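Local structure of malonyl CoA:acyl carrier protein malonyltransferase (Streptomyces coelicolor, 1NM2) at residues T134-L142 against I169-L178; T57-A66 against L117-A128. The protein probably catalyses transfer of the malonyl group from malonyl-CoA to holo acyl carrier protein, a step of fatty acid biosynthesis. All blocks are in the same frame, centred on the assembly; numbering follows the deposited sequence.

Interaction 1 of 2, residues T134-L142 against I169-L178; sequences TETGMSALL and IVAAGTMEQL
Thr136-Leu142 runs antiparallel to Ile169-Ala172, the strand axes 4.5 Å apart, with paired backbone bonds joining Gly137 to Gly173 and Ser139 to Ala171. These are the two central strands of the four-stranded antiparallel sheet in the small ferredoxin-like subdomain of the acyltransferase fold. The pairing outlasts the strand: beyond Gly173 the chain turns into helix 175-183, and Met175 N bonds to Glu135 O. At the helix start Thr174 N bonds Gln177 OE1; the return bond of the capping box, from Gln177 N to Thr174 OG1, is less certain. Thr136 sets its CB 3.1 Å from Gly173 O, and CG2, beside its own backbone N, rests on Thr174 CA. With chi1 at 60°, its OG1 turns away from Gly173 and Thr174 to bond Ala200 N and to donate to Thr134 OG1. A valine in its place would probably leave Ala200 N without this acceptor and Thr134 OG1 without its donor. On one face of the sheet Met138 crosses Val170 at a slant: CB lies 4.0 Å from Val170 CG1, while CG meets Ala172 CB at 3.8 Å. The other face receives the new helix. Leu178 lays CD1 3.3 Å from Gly137 C, where a side chain would be tight, and turns CD2 to Ser139. Farther along, Leu141 CD1 touches Ala171 CB. A water held by Ser139 OG at 2.9 Å also makes a weak bond to Leu178 O.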
loop_
_atom_site.group_PDB
_atom_site.type_symbol
_atom_site.label_atom_id
_atom_site.label_comp_id
_atom_site.label_asym_id
_atom_site.label_seq_id
_atom_site.Cartn_x
_atom_site.Cartn_y
_atom_site.Cartn_z
ATOM N N THR A 134 7.972 -19.372 -9.042
ATOM C CA THR A 134 6.642 -19.963 -9.012
ATOM C C THR A 134 5.745 -19.439 -10.129
ATOM O O THR A 134 6.032 -18.417 -10.747
ATOM C CB THR A 134 5.928 -19.618 -7.688
ATOM O OG1 THR A 134 5.508 -18.244 -7.717
ATOM C CG2 THR A 134 6.862 -19.816 -6.505
ATOM N N GLU A 135 4.659 -20.157 -10.384
ATOM C CA GLU A 135 3.665 -19.737 -11.361
ATOM C C GLU A 135 2.433 -19.467 -10.501
ATOM O O GLU A 135 1.590 -20.345 -10.300
ATOM C CB GLU A 135 3.376 -20.838 -12.390
ATOM C CG GLU A 135 4.433 -20.974 -13.486
ATOM C CD GLU A 135 5.500 -22.011 -13.165
ATOM O OE1 GLU A 135 5.153 -23.207 -13.070
ATOM O OE2 GLU A 135 6.685 -21.633 -13.011
ATOM N N THR A 136 2.357 -18.246 -9.978
ATOM C CA THR A 136 1.273 -17.828 -9.096
ATOM C C THR A 136 0.730 -16.453 -9.480
ATOM O O THR A 136 1.276 -15.777 -10.346
ATOM C CB THR A 136 1.771 -17.740 -7.643
ATOM O OG1 THR A 136 2.837 -16.786 -7.570
ATOM C CG2 THR A 136 2.281 -19.088 -7.162
ATOM N N GLY A 137 -0.340 -16.036 -8.816
ATOM C CA GLY A 137 -0.925 -14.743 -9.114
ATOM C C GLY A 137 -2.004 -14.355 -8.123
ATOM O O GLY A 137 -2.141 -14.978 -7.073
ATOM N N MET A 138 -2.755 -13.311 -8.459
ATOM C CA MET A 138 -3.843 -12.816 -7.617
ATOM C C MET A 138 -5.003 -12.441 -8.524
ATOM O O MET A 138 -4.792 -11.956 -9.638
ATOM C CB MET A 138 -3.412 -11.566 -6.837
ATOM C CG MET A 138 -2.155 -11.714 -6.010
ATOM S SD MET A 138 -1.610 -10.117 -5.319
ATOM C CE MET A 138 -2.549 -10.070 -3.813
ATOM N N SER A 139 -6.223 -12.663 -8.047
ATOM C CA SER A 139 -7.415 -12.324 -8.815
ATOM C C SER A 139 -8.475 -11.764 -7.885
ATOM O O SER A 139 -8.682 -12.281 -6.791
ATOM C CB SER A 139 -7.966 -13.556 -9.537
ATOM O OG SER A 139 -7.044 -14.048 -10.494
ATOM N N ALA A 140 -9.136 -10.696 -8.318
ATOM C CA ALA A 140 -10.187 -10.082 -7.518
ATOM C C ALA A 140 -11.507 -10.774 -7.824
ATOM O O ALA A 140 -11.747 -11.197 -8.962
ATOM C CB ALA A 140 -10.292 -8.597 -7.836
ATOM N N LEU A 141 -12.350 -10.904 -6.804
ATOM C CA LEU A 141 -13.660 -11.521 -6.962
ATOM C C LEU A 141 -14.693 -10.402 -6.989
ATOM O O LEU A 141 -14.825 -9.655 -6.021
ATOM C CB LEU A 141 -13.956 -12.467 -5.795
ATOM C CG LEU A 141 -13.322 -13.862 -5.783
ATOM C CD1 LEU A 141 -11.818 -13.777 -5.897
ATOM C CD2 LEU A 141 -13.717 -14.568 -4.495
ATOM N N LEU A 142 -15.425 -10.285 -8.091
ATOM C CA LEU A 142 -16.432 -9.234 -8.216
ATOM C C LEU A 142 -17.828 -9.775 -7.927
ATOM O O LEU A 142 -18.365 -10.580 -8.684
ATOM C CB LEU A 142 -16.377 -8.621 -9.620
ATOM C CG LEU A 142 -14.977 -8.210 -10.090
ATOM C CD1 LEU A 142 -15.070 -7.573 -11.467
ATOM C CD2 LEU A 142 -14.349 -7.243 -9.091
ATOM N N ILE A 169 -12.793 -8.869 -1.975
ATOM C CA ILE A 169 -11.875 -9.973 -1.703
ATOM C C ILE A 169 -10.944 -10.263 -2.889
ATOM O O ILE A 169 -11.381 -10.315 -4.042
ATOM C CB ILE A 169 -12.650 -11.293 -1.419
ATOM C CG1 ILE A 169 -13.594 -11.131 -0.221
ATOM C CG2 ILE A 169 -11.664 -12.430 -1.190
ATOM C CD1 ILE A 169 -12.904 -11.080 1.126
ATOM N N VAL A 170 -9.660 -10.451 -2.606
ATOM C CA VAL A 170 -8.698 -10.798 -3.648
ATOM C C VAL A 170 -8.110 -12.162 -3.299
ATOM O O VAL A 170 -7.567 -12.355 -2.206
ATOM C CB VAL A 170 -7.539 -9.785 -3.747
ATOM C CG1 VAL A 170 -6.533 -10.261 -4.777
ATOM C CG2 VAL A 170 -8.071 -8.414 -4.136
ATOM N N ALA A 171 -8.230 -13.105 -4.224
ATOM C CA ALA A 171 -7.708 -14.452 -4.017
ATOM C C ALA A 171 -6.305 -14.547 -4.607
ATOM O O ALA A 171 -5.989 -13.855 -5.571
ATOM C CB ALA A 171 -8.625 -15.481 -4.679
ATOM N N ALA A 172 -5.473 -15.404 -4.024
ATOM C CA ALA A 172 -4.109 -15.585 -4.495
ATOM C C ALA A 172 -3.661 -17.029 -4.314
ATOM O O ALA A 172 -4.025 -17.692 -3.343
ATOM C CB ALA A 172 -3.166 -14.649 -3.746
ATOM N N GLY A 173 -2.866 -17.506 -5.262
ATOM C CA GLY A 173 -2.366 -18.866 -5.206
ATOM C C GLY A 173 -1.692 -19.194 -6.523
ATOM O O GLY A 173 -1.243 -18.286 -7.234
ATOM N N THR A 174 -1.614 -20.481 -6.853
ATOM C CA THR A 174 -0.988 -20.898 -8.101
ATOM C C THR A 174 -1.921 -20.589 -9.265
ATOM O O THR A 174 -3.127 -20.416 -9.079
ATOM C CB THR A 174 -0.673 -22.418 -8.108
ATOM O OG1 THR A 174 -1.894 -23.167 -8.071
ATOM C CG2 THR A 174 0.175 -22.795 -6.904
ATOM N N MET A 175 -1.361 -20.515 -10.466
ATOM C CA MET A 175 -2.167 -20.235 -11.643
ATOM C C MET A 175 -3.206 -21.337 -11.868
ATOM O O MET A 175 -4.303 -21.064 -12.339
ATOM C CB MET A 175 -1.268 -20.076 -12.875
ATOM C CG MET A 175 -0.382 -18.833 -12.814
ATOM S SD MET A 175 -1.342 -17.312 -12.545
ATOM C CE MET A 175 -1.769 -16.891 -14.240
ATOM N N GLU A 176 -2.869 -22.578 -11.521
ATOM C CA GLU A 176 -3.816 -23.683 -11.682
ATOM C C GLU A 176 -5.028 -23.472 -10.777
ATOM O O GLU A 176 -6.170 -23.648 -11.201
ATOM C CB GLU A 176 -3.168 -25.021 -11.329
ATOM C CG GLU A 176 -2.001 -25.422 -12.206
ATOM C CD GLU A 176 -1.567 -26.854 -11.957
ATOM O OE1 GLU A 176 -1.374 -27.221 -10.777
ATOM O OE2 GLU A 176 -1.420 -27.611 -12.940
ATOM N N GLN A 177 -4.772 -23.101 -9.528
ATOM C CA GLN A 177 -5.847 -22.864 -8.573
ATOM C C GLN A 177 -6.677 -21.658 -8.996
ATOM O O GLN A 177 -7.909 -21.688 -8.935
ATOM C CB GLN A 177 -5.268 -22.642 -7.169
ATOM C CG GLN A 177 -4.370 -23.778 -6.696
ATOM C CD GLN A 177 -3.638 -23.474 -5.392
ATOM O OE1 GLN A 177 -3.163 -22.357 -5.168
ATOM N NE2 GLN A 177 -3.524 -24.481 -4.538
ATOM N N LEU A 178 -6.009 -20.594 -9.427
ATOM C CA LEU A 178 -6.721 -19.395 -9.852
ATOM C C LEU A 178 -7.626 -19.719 -11.037
ATOM O O LEU A 178 -8.722 -19.163 -11.170
ATOM C CB LEU A 178 -5.724 -18.282 -10.216
ATOM C CG LEU A 178 -5.099 -17.599 -8.987
ATOM C CD1 LEU A 178 -3.865 -16.772 -9.372
ATOM C CD2 LEU A 178 -6.153 -16.730 -8.330
HETATM O O HOH W 1 -8.078 -16.092 -12.219
HETATM O O HOH W 2 -15.166 -9.791 -3.398
HETATM O O HOH W 3 -12.697 -7.746 -5.250
#

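Interaction 2 of 2, residues T57-A66 against L117-A128; sequences TSVAQPLLVA and LSLVRRRGLAMA. With ACY (acetic acid), chain D.
Gln61 reaches from helix 57-75 into helix 113-132 as a knob among Val120, Arg123, Gly124 and Met127. Its CB rests on Val120 CG2 at 3.6 Å. With CG anti to the carbonyl carbon (chi1 -65°), the extended chain passes Gly124, and CD comes 3.5 Å from Gly124 CA. OE1 accepts a nearly straight bond from Arg123 NH1 at 2.9 Å; OE1 lies in the guanidinium plane, but the donor stands above the amide plane, not on a lone pair. NE2 turns to Met127 SD and Thr57 OG1, weak bonds both. Within the alpha/beta hydrolase-like core, these two nearly antiparallel helices, their axes 7.4 Å apart, bring Arg123 and Met127 to the acetate in the active site. Arg123 NH1 and NH2 both bond OXT of this acetate, at 2.8 Å from NH1, and the acetate mimics the malonyl group. NH2 also bonds Ser98 OG, in a GxSxG sequence consistent with a nucleophile elbow, and Met127 SD lies above one face of the guanidinium, toward its rim. The helices come close because Gly124 has no side chain: a CB there would clash with Thr57 O. One turn away, Val65 CG2 and Val120 CG2 meet tip to tip at 3.7 Å, and Val65 CG1 slides past Leu117 CD2, tight at 3.5 Å. At the outer side Arg121 NH1 bonds Ser58 O at 3.3 Å, and Leu125 CD1 sits above one face of that guanidinium, near the rim.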
loop_
_atom_site.group_PDB
_atom_site.type_symbol
_atom_site.label_atom_id
_atom_site.label_comp_id
_atom_site.label_asym_id
_atom_site.label_seq_id
_atom_site.Cartn_x
_atom_site.Cartn_y
_atom_site.Cartn_z
ATOM N N THR A 57 7.254 -4.820 -10.541
ATOM C CA THR A 57 7.097 -4.753 -9.096
ATOM C C THR A 57 8.320 -4.191 -8.357
ATOM O O THR A 57 8.175 -3.556 -7.315
ATOM C CB THR A 57 6.721 -6.147 -8.517
ATOM O OG1 THR A 57 6.570 -6.053 -7.095
ATOM C CG2 THR A 57 7.788 -7.173 -8.848
ATOM N N SER A 58 9.519 -4.404 -8.891
ATOM C CA SER A 58 10.722 -3.892 -8.235
ATOM C C SER A 58 10.811 -2.372 -8.405
ATOM O O SER A 58 11.493 -1.682 -7.639
ATOM C CB SER A 58 11.978 -4.568 -8.800
ATOM O OG SER A 58 12.142 -4.303 -10.183
ATOM N N VAL A 59 10.107 -1.858 -9.406
ATOM C CA VAL A 59 10.075 -0.426 -9.685
ATOM C C VAL A 59 8.871 0.226 -9.000
ATOM O O VAL A 59 9.003 1.254 -8.336
ATOM C CB VAL A 59 9.976 -0.150 -11.215
ATOM C CG1 VAL A 59 9.681 1.330 -11.469
ATOM C CG2 VAL A 59 11.279 -0.537 -11.905
ATOM N N ALA A 60 7.701 -0.388 -9.154
ATOM C CA ALA A 60 6.476 0.153 -8.581
ATOM C C ALA A 60 6.523 0.431 -7.081
ATOM O O ALA A 60 6.065 1.481 -6.630
ATOM C CB ALA A 60 5.299 -0.773 -8.895
ATOM N N GLN A 61 7.071 -0.498 -6.304
ATOM C CA GLN A 61 7.111 -0.295 -4.860
ATOM C C GLN A 61 7.878 0.957 -4.421
ATOM O O GLN A 61 7.317 1.810 -3.733
ATOM C CB GLN A 61 7.617 -1.572 -4.168
ATOM C CG GLN A 61 6.629 -2.724 -4.367
ATOM C CD GLN A 61 6.855 -3.902 -3.449
ATOM O OE1 GLN A 61 7.328 -3.747 -2.326
ATOM N NE2 GLN A 61 6.481 -5.090 -3.912
ATOM N N PRO A 62 9.160 1.097 -4.810
ATOM C CA PRO A 62 9.870 2.313 -4.382
ATOM C C PRO A 62 9.276 3.599 -4.971
ATOM O O PRO A 62 9.296 4.647 -4.332
ATOM C CB PRO A 62 11.309 2.067 -4.846
ATOM C CG PRO A 62 11.153 1.111 -5.999
ATOM C CD PRO A 62 10.077 0.165 -5.485
ATOM N N LEU A 63 8.759 3.521 -6.191
ATOM C CA LEU A 63 8.154 4.685 -6.829
ATOM C C LEU A 63 6.945 5.168 -6.028
ATOM O O LEU A 63 6.769 6.366 -5.814
ATOM C CB LEU A 63 7.724 4.344 -8.259
ATOM C CG LEU A 63 6.999 5.438 -9.052
ATOM C CD1 LEU A 63 7.859 6.699 -9.137
ATOM C CD2 LEU A 63 6.704 4.912 -10.461
ATOM N N LEU A 64 6.107 4.231 -5.594
ATOM C CA LEU A 64 4.921 4.571 -4.815
ATOM C C LEU A 64 5.289 5.217 -3.485
ATOM O O LEU A 64 4.652 6.183 -3.063
ATOM C CB LEU A 64 4.072 3.315 -4.557
ATOM C CG LEU A 64 3.232 2.836 -5.746
ATOM C CD1 LEU A 64 2.718 1.429 -5.505
ATOM C CD2 LEU A 64 2.082 3.810 -5.954
ATOM N N VAL A 65 6.318 4.691 -2.827
ATOM C CA VAL A 65 6.745 5.228 -1.537
ATOM C C VAL A 65 7.295 6.649 -1.684
ATOM O O VAL A 65 6.973 7.535 -0.888
ATOM C CB VAL A 65 7.809 4.316 -0.873
ATOM C CG1 VAL A 65 8.294 4.936 0.429
ATOM C CG2 VAL A 65 7.205 2.926 -0.582
ATOM N N ALA A 66 8.114 6.869 -2.707
ATOM C CA ALA A 66 8.679 8.192 -2.946
ATOM C C ALA A 66 7.568 9.191 -3.234
ATOM O O ALA A 66 7.630 10.341 -2.800
ATOM C CB ALA A 66 9.657 8.147 -4.115
ATOM N N LEU A 117 12.902 3.859 1.713
ATOM C CA LEU A 117 13.038 3.624 0.282
ATOM C C LEU A 117 14.007 2.471 0.033
ATOM O O LEU A 117 13.835 1.701 -0.908
ATOM C CB LEU A 117 13.524 4.896 -0.417
ATOM C CG LEU A 117 12.540 6.075 -0.377
ATOM C CD1 LEU A 117 13.212 7.312 -0.927
ATOM C CD2 LEU A 117 11.289 5.747 -1.186
ATOM N N SER A 118 15.017 2.354 0.887
ATOM C CA SER A 118 15.993 1.277 0.768
ATOM C C SER A 118 15.319 -0.051 1.101
ATOM O O SER A 118 15.566 -1.072 0.455
ATOM C CB SER A 118 17.165 1.515 1.721
ATOM O OG SER A 118 18.069 0.418 1.699
ATOM N N LEU A 119 14.458 -0.029 2.111
ATOM C CA LEU A 119 13.738 -1.225 2.527
ATOM C C LEU A 119 12.738 -1.671 1.462
ATOM O O LEU A 119 12.634 -2.861 1.152
ATOM C CB LEU A 119 12.983 -0.961 3.832
ATOM C CG LEU A 119 12.196 -2.151 4.391
ATOM C CD1 LEU A 119 13.171 -3.207 4.914
ATOM C CD2 LEU A 119 11.274 -1.678 5.511
ATOM N N VAL A 120 11.991 -0.718 0.912
ATOM C CA VAL A 120 10.987 -1.044 -0.093
ATOM C C VAL A 120 11.608 -1.442 -1.436
ATOM O O VAL A 120 11.012 -2.206 -2.196
ATOM C CB VAL A 120 9.977 0.124 -0.271
ATOM C CG1 VAL A 120 10.603 1.264 -1.059
ATOM C CG2 VAL A 120 8.720 -0.384 -0.943
ATOM N N ARG A 121 12.804 -0.932 -1.727
ATOM C CA ARG A 121 13.496 -1.292 -2.965
ATOM C C ARG A 121 13.761 -2.799 -2.822
ATOM O O ARG A 121 13.535 -3.574 -3.745
ATOM C CB ARG A 121 14.834 -0.547 -3.065
ATOM C CG ARG A 121 15.370 -0.252 -4.477
ATOM C CD ARG A 121 15.063 -1.314 -5.523
ATOM N NE ARG A 121 16.125 -1.410 -6.525
ATOM C CZ ARG A 121 15.932 -1.703 -7.810
ATOM N NH1 ARG A 121 14.709 -1.924 -8.273
ATOM N NH2 ARG A 121 16.969 -1.791 -8.634
ATOM N N ARG A 122 14.236 -3.201 -1.645
ATOM C CA ARG A 122 14.516 -4.610 -1.367
ATOM C C ARG A 122 13.214 -5.414 -1.329
ATOM O O ARG A 122 13.170 -6.569 -1.753
ATOM C CB ARG A 122 15.249 -4.754 -0.030
ATOM C CG ARG A 122 16.644 -4.150 -0.022
ATOM C CD ARG A 122 17.565 -4.914 -0.964
ATOM N NE ARG A 122 18.868 -4.272 -1.118
ATOM C CZ ARG A 122 19.889 -4.815 -1.773
ATOM N NH1 ARG A 122 19.754 -6.014 -2.330
ATOM N NH2 ARG A 122 21.040 -4.160 -1.878
ATOM N N ARG A 123 12.158 -4.799 -0.811
ATOM C CA ARG A 123 10.861 -5.458 -0.738
ATOM C C ARG A 123 10.414 -5.838 -2.147
ATOM O O ARG A 123 10.045 -6.986 -2.403
ATOM C CB ARG A 123 9.822 -4.518 -0.109
ATOM C CG ARG A 123 8.441 -5.148 0.137
ATOM C CD ARG A 123 7.483 -4.104 0.709
ATOM N NE ARG A 123 6.256 -4.670 1.260
ATOM C CZ ARG A 123 5.155 -4.933 0.560
ATOM N NH1 ARG A 123 5.109 -4.688 -0.743
ATOM N NH2 ARG A 123 4.088 -5.428 1.176
ATOM N N GLY A 124 10.456 -4.867 -3.054
ATOM C CA GLY A 124 10.037 -5.106 -4.426
ATOM C C GLY A 124 10.855 -6.142 -5.177
ATOM O O GLY A 124 10.305 -6.957 -5.916
ATOM N N LEU A 125 12.172 -6.099 -5.007
ATOM C CA LEU A 125 13.050 -7.055 -5.664
ATOM C C LEU A 125 12.803 -8.449 -5.094
ATOM O O LEU A 125 12.668 -9.409 -5.843
ATOM C CB LEU A 125 14.517 -6.661 -5.455
ATOM C CG LEU A 125 14.993 -5.374 -6.145
ATOM C CD1 LEU A 125 16.311 -4.917 -5.545
ATOM C CD2 LEU A 125 15.138 -5.616 -7.643
ATOM N N ALA A 126 12.724 -8.551 -3.768
ATOM C CA ALA A 126 12.506 -9.837 -3.108
ATOM C C ALA A 126 11.205 -10.511 -3.513
ATOM O O ALA A 126 11.169 -11.725 -3.713
ATOM C CB ALA A 126 12.546 -9.663 -1.583
ATOM N N MET A 127 10.132 -9.733 -3.615
ATOM C CA MET A 127 8.837 -10.290 -3.998
ATOM C C MET A 127 8.831 -10.684 -5.478
ATOM O O MET A 127 8.179 -11.649 -5.869
ATOM C CB MET A 127 7.722 -9.284 -3.679
ATOM C CG MET A 127 7.545 -9.069 -2.168
ATOM S SD MET A 127 6.331 -7.827 -1.674
ATOM C CE MET A 127 4.817 -8.777 -1.852
ATOM N N ALA A 128 9.574 -9.949 -6.297
ATOM C CA ALA A 128 9.654 -10.275 -7.717
ATOM C C ALA A 128 10.368 -11.616 -7.851
ATOM O O ALA A 128 9.909 -12.511 -8.565
ATOM C CB ALA A 128 10.421 -9.196 -8.466
HETATM C C ACY D . 2.094 -5.791 -2.757
HETATM O O ACY D . 2.583 -5.370 -3.886
HETATM O OXT ACY D . 2.709 -5.901 -1.643
HETATM C CH3 ACY D . 0.624 -6.171 -2.831
HETATM O O HOH W 4 15.242 -3.443 -11.044
#

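Both contacts are largely buried, yet they belong to different parts of the acyltransferase fold: interaction 1 to the small ferredoxin-like subdomain, interaction 2 to the hydrolase-like core. Their centres are 21 Å apart and their nearest atoms about 7 Å, without touching. The chain links them directly, since helix 113-132, which supplies residues 117-128, is followed by strand 136-143. In interaction 1 backbone bonds do most of the joining, with side chains laid over the sheet faces; in interaction 2 each helix bonds its own backbone, and side chains make the join. The bound acetate sits against interaction 2, whereas the side chain of Met138 of interaction 1 is only near it, about 5 Å from the acetate.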